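Local coordinates for protein sulfatase (Bacteroides fragilis CAG:558, PDB 6USS) that probably hydrolyses aryl sulfate esters as a calcium-dependent gut bacterial sulfatase, at residues 319-331 and 338-350. The protein carries 1 engineered substitution. Numbering follows the deposited sequence.
With CA (calcium ion), chain C.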
ATOM      1  N   PHE A 319      23.070  -6.024  -6.308  1.00 19.82           N
ATOM      2  CA  PHE A 319      23.085  -5.401  -7.620  1.00 17.53           C
ATOM      3  C   PHE A 319      22.703  -6.442  -8.658  1.00 20.52           C
ATOM      4  O   PHE A 319      23.236  -7.562  -8.643  1.00 15.97           O
ATOM      5  CB  PHE A 319      24.466  -4.829  -7.937  1.00 15.59           C
ATOM      6  CG  PHE A 319      24.508  -4.009  -9.182  1.00 16.45           C
ATOM      7  CD1 PHE A 319      24.625  -4.616 -10.427  1.00 17.53           C
ATOM      8  CD2 PHE A 319      24.457  -2.631  -9.114  1.00 15.82           C
ATOM      9  CE1 PHE A 319      24.678  -3.855 -11.580  1.00 18.42           C
ATOM     10  CE2 PHE A 319      24.502  -1.861 -10.269  1.00 17.23           C
ATOM     11  CZ  PHE A 319      24.613  -2.476 -11.503  1.00 17.92           C
ATOM     12  N   MET A 320      21.801  -6.065  -9.568  1.00 19.20           N
ATOM     13  CA  MET A 320      21.326  -7.009 -10.564  1.00 16.45           C
ATOM     14  C   MET A 320      20.826  -6.239 -11.781  1.00 20.13           C
ATOM     15  O   MET A 320      20.543  -5.041 -11.711  1.00 19.41           O
ATOM     16  CB  MET A 320      20.232  -7.901  -9.971  1.00 15.75           C
ATOM     17  CG  MET A 320      19.699  -8.969 -10.906  1.00 16.85           C
ATOM     18  SD  MET A 320      21.015 -10.002 -11.549  1.00 23.35           S
ATOM     19  CE  MET A 320      20.063 -11.395 -12.167  1.00 16.61           C
ATOM     20  N   SER A 321      20.747  -6.939 -12.907  1.00 16.95           N
ATOM     21  CA  SER A 321      20.099  -6.424 -14.100  1.00 18.66           C
ATOM     22  C   SER A 321      19.082  -7.449 -14.583  1.00 17.78           C
ATOM     23  O   SER A 321      19.225  -8.650 -14.348  1.00 15.25           O
ATOM     24  CB  SER A 321      21.110  -6.109 -15.210  1.00 20.60           C
ATOM     25  OG  SER A 321      20.428  -5.698 -16.384  1.00 23.25           O
ATOM     26  N   ASP A 322      18.060  -6.971 -15.292  1.00 18.64           N
ATOM     27  CA  ASP A 322      16.928  -7.829 -15.614  1.00 19.96           C
ATOM     28  C   ASP A 322      17.042  -8.550 -16.954  1.00 16.01           C
ATOM     29  O   ASP A 322      16.282  -9.495 -17.173  1.00 16.99           O
ATOM     30  CB  ASP A 322      15.625  -7.021 -15.583  1.00 18.16           C
ATOM     31  CG  ASP A 322      15.448  -6.158 -16.812  1.00 25.66           C
ATOM     32  OD1 ASP A 322      16.466  -5.711 -17.392  1.00 22.54           O
ATOM     33  OD2 ASP A 322      14.285  -5.956 -17.216  1.00 19.88           O
ATOM     34  N   ASN A 323      17.923  -8.124 -17.858  1.00 16.42           N
ATOM     35  CA  ASN A 323      18.188  -8.859 -19.102  1.00 20.89           C
ATOM     36  C   ASN A 323      19.370  -8.206 -19.813  1.00 20.03           C
ATOM     37  O   ASN A 323      19.926  -7.205 -19.345  1.00 18.96           O
ATOM     38  CB  ASN A 323      16.965  -8.937 -20.026  1.00 16.45           C
ATOM     39  CG  ASN A 323      16.392  -7.578 -20.362  1.00 21.76           C
ATOM     40  OD1 ASN A 323      17.042  -6.767 -21.036  1.00 23.11           O
ATOM     41  ND2 ASN A 323      15.164  -7.321 -19.908  1.00 16.09           N
ATOM     42  N   GLY A 324      19.762  -8.793 -20.953  1.00 18.89           N
ATOM     43  CA  GLY A 324      20.926  -8.312 -21.677  1.00 18.10           C
ATOM     44  C   GLY A 324      20.714  -6.954 -22.329  1.00 19.74           C
ATOM     45  O   GLY A 324      19.596  -6.476 -22.529  1.00 20.94           O
ATOM     46  N   GLY A 325      21.821  -6.300 -22.658  1.00 17.50           N
ATOM     47  CA  GLY A 325      21.729  -5.019 -23.331  1.00 18.08           C
ATOM     48  C   GLY A 325      21.092  -5.151 -24.701  1.00 18.66           C
ATOM     49  O   GLY A 325      21.139  -6.203 -25.339  1.00 21.29           O
ATOM     50  N   LEU A 326      20.468  -4.067 -25.149  1.00 16.89           N
ATOM     51  CA  LEU A 326      19.843  -4.048 -26.469  1.00 20.63           C
ATOM     52  C   LEU A 326      20.912  -4.043 -27.557  1.00 16.75           C
ATOM     53  O   LEU A 326      21.682  -3.087 -27.680  1.00 18.38           O
ATOM     54  CB  LEU A 326      18.932  -2.830 -26.601  1.00 17.34           C
ATOM     55  CG  LEU A 326      18.226  -2.613 -27.932  1.00 18.84           C
ATOM     56  CD1 LEU A 326      17.208  -3.692 -28.149  1.00 17.27           C
ATOM     57  CD2 LEU A 326      17.557  -1.259 -27.940  1.00 18.00           C
ATOM     58  N   SER A 327      20.968  -5.120 -28.340  1.00 18.88           N
ATOM     59  CA  SER A 327      21.939  -5.236 -29.424  1.00 23.41           C
ATOM     60  C   SER A 327      21.277  -5.482 -30.776  1.00 22.67           C
ATOM     61  O   SER A 327      21.971  -5.851 -31.731  1.00 21.34           O
ATOM     62  CB  SER A 327      22.947  -6.348 -29.125  1.00 17.35           C
ATOM     63  OG  SER A 327      22.279  -7.510 -28.690  1.00 17.35           O
ATOM     64  N   SER A 328      19.964  -5.254 -30.881  1.00 25.11           N
ATOM     65  CA  SER A 328      19.175  -5.490 -32.086  1.00 25.49           C
ATOM     66  C   SER A 328      19.049  -4.268 -32.979  1.00 23.60           C
ATOM     67  O   SER A 328      18.598  -4.408 -34.122  1.00 20.93           O
ATOM     68  CB  SER A 328      17.734  -5.873 -31.739  1.00 23.56           C
ATOM     69  OG  SER A 328      17.652  -6.711 -30.620  1.00 27.93           O
ATOM     70  N   GLU A 329      19.363  -3.077 -32.477  1.00 18.14           N
ATOM     71  CA  GLU A 329      18.877  -1.850 -33.097  1.00 22.13           C
ATOM     72  C   GLU A 329      20.010  -0.888 -33.427  1.00 25.22           C
ATOM     73  O   GLU A 329      20.565  -0.248 -32.513  1.00 25.38           O
ATOM     74  CB  GLU A 329      17.846  -1.192 -32.182  1.00 17.38           C
ATOM     75  CG  GLU A 329      16.578  -2.018 -32.071  1.00 22.02           C
ATOM     76  CD  GLU A 329      15.423  -1.277 -31.421  1.00 28.33           C
ATOM     77  OE1 GLU A 329      15.673  -0.199 -30.831  1.00 25.23           O
ATOM     78  OE2 GLU A 329      14.268  -1.779 -31.498  1.00 22.77           O
ATOM     79  N   PRO A 330      20.369  -0.730 -34.708  1.00 21.58           N
ATOM     80  CA  PRO A 330      21.515   0.129 -35.049  1.00 18.77           C
ATOM     81  C   PRO A 330      21.238   1.609 -34.867  1.00 17.65           C
ATOM     82  O   PRO A 330      22.188   2.393 -34.785  1.00 18.05           O
ATOM     83  CB  PRO A 330      21.785  -0.208 -36.524  1.00 22.41           C
ATOM     84  CG  PRO A 330      20.877  -1.384 -36.859  1.00 21.83           C
ATOM     85  CD  PRO A 330      19.752  -1.336 -35.899  1.00 19.48           C
ATOM     86  N   GLY A 331      19.975   2.022 -34.821  1.00 18.58           N
ATOM     87  CA  GLY A 331      19.647   3.396 -34.487  1.00 19.24           C
ATOM     88  C   GLY A 331      19.938   3.791 -33.049  1.00 18.68           C
ATOM     89  O   GLY A 331      19.917   4.984 -32.737  1.00 22.39           O
ATOM     90  N   HIS A 338      24.497  -6.885 -32.992  1.00 23.63           N
ATOM     91  CA  HIS A 338      24.341  -8.109 -32.198  1.00 19.43           C
ATOM     92  C   HIS A 338      25.614  -8.490 -31.453  1.00 21.48           C
ATOM     93  O   HIS A 338      25.762  -9.652 -31.043  1.00 18.24           O
ATOM     94  CB  HIS A 338      23.888  -9.308 -33.042  1.00 18.75           C
ATOM     95  CG  HIS A 338      22.680  -9.036 -33.881  1.00 25.51           C
ATOM     96  ND1 HIS A 338      21.424  -8.839 -33.340  1.00 21.18           N
ATOM     97  CD2 HIS A 338      22.532  -8.926 -35.224  1.00 16.67           C
ATOM     98  CE1 HIS A 338      20.556  -8.627 -34.314  1.00 20.87           C
ATOM     99  NE2 HIS A 338      21.201  -8.676 -35.466  1.00 18.31           N
ATOM    100  N   THR A 339      26.554  -7.558 -31.274  1.00 19.10           N
ATOM    101  CA  THR A 339      27.764  -7.833 -30.499  1.00 18.95           C
ATOM    102  C   THR A 339      27.962  -6.873 -29.333  1.00 16.68           C
ATOM    103  O   THR A 339      29.051  -6.833 -28.761  1.00 18.77           O
ATOM    104  CB  THR A 339      29.003  -7.806 -31.400  1.00 18.44           C
ATOM    105  OG1 THR A 339      29.243  -6.468 -31.859  1.00 17.41           O
ATOM    106  CG2 THR A 339      28.823  -8.750 -32.596  1.00 14.92           C
ATOM    107  N   GLN A 340      26.938  -6.108 -28.953  1.00 17.69           N
ATOM    108  CA  GLN A 340      27.113  -5.068 -27.948  1.00 17.31           C
ATOM    109  C   GLN A 340      27.204  -5.613 -26.524  1.00 22.59           C
ATOM    110  O   GLN A 340      27.322  -4.812 -25.587  1.00 22.79           O
ATOM    111  CB  GLN A 340      25.973  -4.054 -28.043  1.00 18.97           C
ATOM    112  CG  GLN A 340      26.088  -3.073 -29.190  1.00 21.47           C
ATOM    113  CD  GLN A 340      25.729  -3.693 -30.547  1.00 21.64           C
ATOM    114  OE1 GLN A 340      25.227  -4.819 -30.621  1.00 19.09           O
ATOM    115  NE2 GLN A 340      26.001  -2.956 -31.624  1.00 20.88           N
ATOM    116  N   ASN A 341      27.140  -6.933 -26.324  1.00 20.32           N
ATOM    117  CA  ASN A 341      27.450  -7.554 -25.037  1.00 20.06           C
ATOM    118  C   ASN A 341      28.673  -8.465 -25.159  1.00 24.36           C
ATOM    119  O   ASN A 341      28.850  -9.402 -24.369  1.00 19.97           O
ATOM    120  CB  ASN A 341      26.242  -8.318 -24.490  1.00 15.33           C
ATOM    121  CG  ASN A 341      25.007  -7.443 -24.365  1.00 22.31           C
ATOM    122  OD1 ASN A 341      24.910  -6.605 -23.456  1.00 24.20           O
ATOM    123  ND2 ASN A 341      24.065  -7.617 -25.286  1.00 18.11           N
ATOM    124  N   SER A 342      29.517  -8.190 -26.151  1.00 21.94           N
ATOM    125  CA  SER A 342      30.688  -9.015 -26.396  1.00 22.08           C
ATOM    126  C   SER A 342      31.524  -9.128 -25.125  1.00 22.11           C
ATOM    127  O   SER A 342      31.686  -8.132 -24.408  1.00 26.10           O
ATOM    128  CB  SER A 342      31.532  -8.411 -27.517  1.00 16.97           C
ATOM    129  OG  SER A 342      32.881  -8.777 -27.329  1.00 31.88           O
ATOM    130  N   PRO A 343      32.115 -10.306 -24.836  1.00 22.72           N
ATOM    131  CA  PRO A 343      32.209 -11.495 -25.689  1.00 20.77           C
ATOM    132  C   PRO A 343      30.944 -12.338 -25.753  1.00 20.36           C
ATOM    133  O   PRO A 343      30.990 -13.415 -26.322  1.00 20.08           O
ATOM    134  CB  PRO A 343      33.305 -12.303 -25.005  1.00 17.07           C
ATOM    135  CG  PRO A 343      33.050 -12.030 -23.565  1.00 18.81           C
ATOM    136  CD  PRO A 343      32.730 -10.550 -23.524  1.00 18.57           C
ATOM    137  N   LEU A 344      29.843 -11.899 -25.154  1.00 20.83           N
ATOM    138  CA  LEU A 344      28.635 -12.711 -25.228  1.00 26.00           C
ATOM    139  C   LEU A 344      27.941 -12.509 -26.573  1.00 23.61           C
ATOM    140  O   LEU A 344      28.055 -11.448 -27.192  1.00 19.30           O
ATOM    141  CB  LEU A 344      27.678 -12.372 -24.087  1.00 20.79           C
ATOM    142  CG  LEU A 344      28.290 -12.432 -22.696  1.00 21.49           C
ATOM    143  CD1 LEU A 344      27.205 -12.232 -21.663  1.00 17.03           C
ATOM    144  CD2 LEU A 344      28.999 -13.766 -22.505  1.00 20.77           C
ATOM    145  N   ASN A 345      27.210 -13.539 -27.016  1.00 18.48           N
ATOM    146  CA  ASN A 345      26.503 -13.493 -28.294  1.00 17.97           C
ATOM    147  C   ASN A 345      25.174 -12.739 -28.171  1.00 19.58           C
ATOM    148  O   ASN A 345      24.338 -13.063 -27.318  1.00 19.07           O
ATOM    149  CB  ASN A 345      26.263 -14.915 -28.806  1.00 14.31           C
ATOM    150  CG  ASN A 345      26.052 -14.972 -30.321  1.00 16.87           C
ATOM    151  OD1 ASN A 345      25.504 -14.052 -30.924  1.00 18.75           O
ATOM    152  ND2 ASN A 345      26.469 -16.083 -30.933  1.00 16.37           N
ATOM    153  N   SER A 346      24.987 -11.737 -29.023  1.00 16.57           N
ATOM    154  CA  SER A 346      23.696 -11.072 -29.205  1.00 17.61           C
ATOM    155  C   SER A 346      23.325 -10.352 -27.891  1.00 22.01           C
ATOM    156  O   SER A 346      24.193  -9.820 -27.178  1.00 22.48           O
ATOM    157  CB  SER A 346      22.681 -12.092 -29.720  1.00 17.44           C
ATOM    158  OG  SER A 346      21.390 -11.533 -29.872  1.00 18.87           O
ATOM    159  N   GLY A 347      22.036 -10.299 -27.547  1.00 19.00           N
ATOM    160  CA  GLY A 347      21.616  -9.511 -26.410  1.00 19.86           C
ATOM    161  C   GLY A 347      20.139  -9.628 -26.128  1.00 18.81           C
ATOM    162  O   GLY A 347      19.551 -10.695 -26.336  1.00 21.76           O
ATOM    163  N   LYS A 348      19.532  -8.524 -25.692  1.00 20.34           N
ATOM    164  CA  LYS A 348      18.140  -8.529 -25.255  1.00 22.28           C
ATOM    165  C   LYS A 348      17.251  -9.243 -26.264  1.00 19.75           C
ATOM    166  O   LYS A 348      17.352  -9.003 -27.467  1.00 21.45           O
ATOM    167  CB  LYS A 348      17.643  -7.099 -25.035  1.00 17.23           C
ATOM    168  CG  LYS A 348      16.170  -7.054 -24.639  1.00 15.60           C
ATOM    169  CD  LYS A 348      15.753  -5.688 -24.222  1.00 15.80           C
ATOM    170  CE  LYS A 348      14.343  -5.739 -23.642  1.00 17.62           C
ATOM    171  NZ  LYS A 348      13.923  -4.420 -23.147  1.00 11.45           N
ATOM    172  N   GLY A 349      16.397 -10.145 -25.761  1.00 18.24           N
ATOM    173  CA  GLY A 349      15.520 -10.937 -26.592  1.00 20.04           C
ATOM    174  C   GLY A 349      16.092 -12.268 -27.042  1.00 22.92           C
ATOM    175  O   GLY A 349      15.335 -13.116 -27.527  1.00 21.26           O
ATOM    176  N   SER A 350      17.403 -12.473 -26.896  1.00 23.62           N
ATOM    177  CA  SER A 350      18.076 -13.689 -27.328  1.00 19.26           C
ATOM    178  C   SER A 350      18.149 -14.706 -26.203  1.00 24.19           C
ATOM    179  O   SER A 350      18.305 -14.358 -25.029  1.00 25.74           O
ATOM    180  CB  SER A 350      19.496 -13.404 -27.812  1.00 19.94           C
ATOM    181  OG  SER A 350      20.025 -14.553 -28.448  1.00 19.21           O
TER
HETATM  182 CA    CA C 601      14.433  -5.047 -19.253  1.00 22.43          CA
HETATM  183  O   HOH W   1      20.941  -8.900 -30.671  1.00 18.90           O
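Gly324 and Lys348 bring their backbones together, CA to CA 4.5 Å, and Ser327 and His338 do much the same farther along. In this sulfatase of the alkaline phosphatase superfamily, residues 319-331 carry the end of strand 315-321 of the central mixed sheet into an active-site loop, and residues 338-350 are its return leg before helix 353-356. The return leg has no regular secondary structure, but a type I turn from Thr339 to Ser342 and a type II turn from Gly347 to Ser350 shape it.

The joint is centred on Gly325. Its carbonyl O accepts from Lys348 N at 2.8 Å and from Asn341 ND2 at 3.3 Å, the two donors arriving from opposite faces of the peptide plane. Asn341 sends its second nearly straight bond (169°) from ND2 to Ser346 O, which keeps the amide from rotating; OD1 adds a weak bond from Gly325 N.

Ser327 wedges into the return leg. With OG between its backbone N and carbonyl carbon (chi1 47°), the hydroxyl lies against Gly347, OG 3.1 Å from CA, while CB rests on OE1 of Gln340, whose NE2 is hydrogen-bonded to Asp334 O. A water joins Ser327 OG, His338 ND1 and Ser346 OG, meeting the imidazole at its edge and in its plane and donating to Ser346 OG, which also bonds Pro436 O. His338 N makes a weak bond to Ser327 O.

Toward the metal, Asp322 and Asn323 join Asp42, Asp43 and the engineered Cys88 around calcium. Lys348 leaves the loop fully extended, CG anti to its backbone N (chi1 177°), its CB 3.2 Å from Gly324 O and its chain running past Asn323. Its ammonium forms a salt bridge with Asp43; NZ lies 4.0 Å from the calcium ion, whereas Asp322 OD2 binds that ion at 2.2 Å.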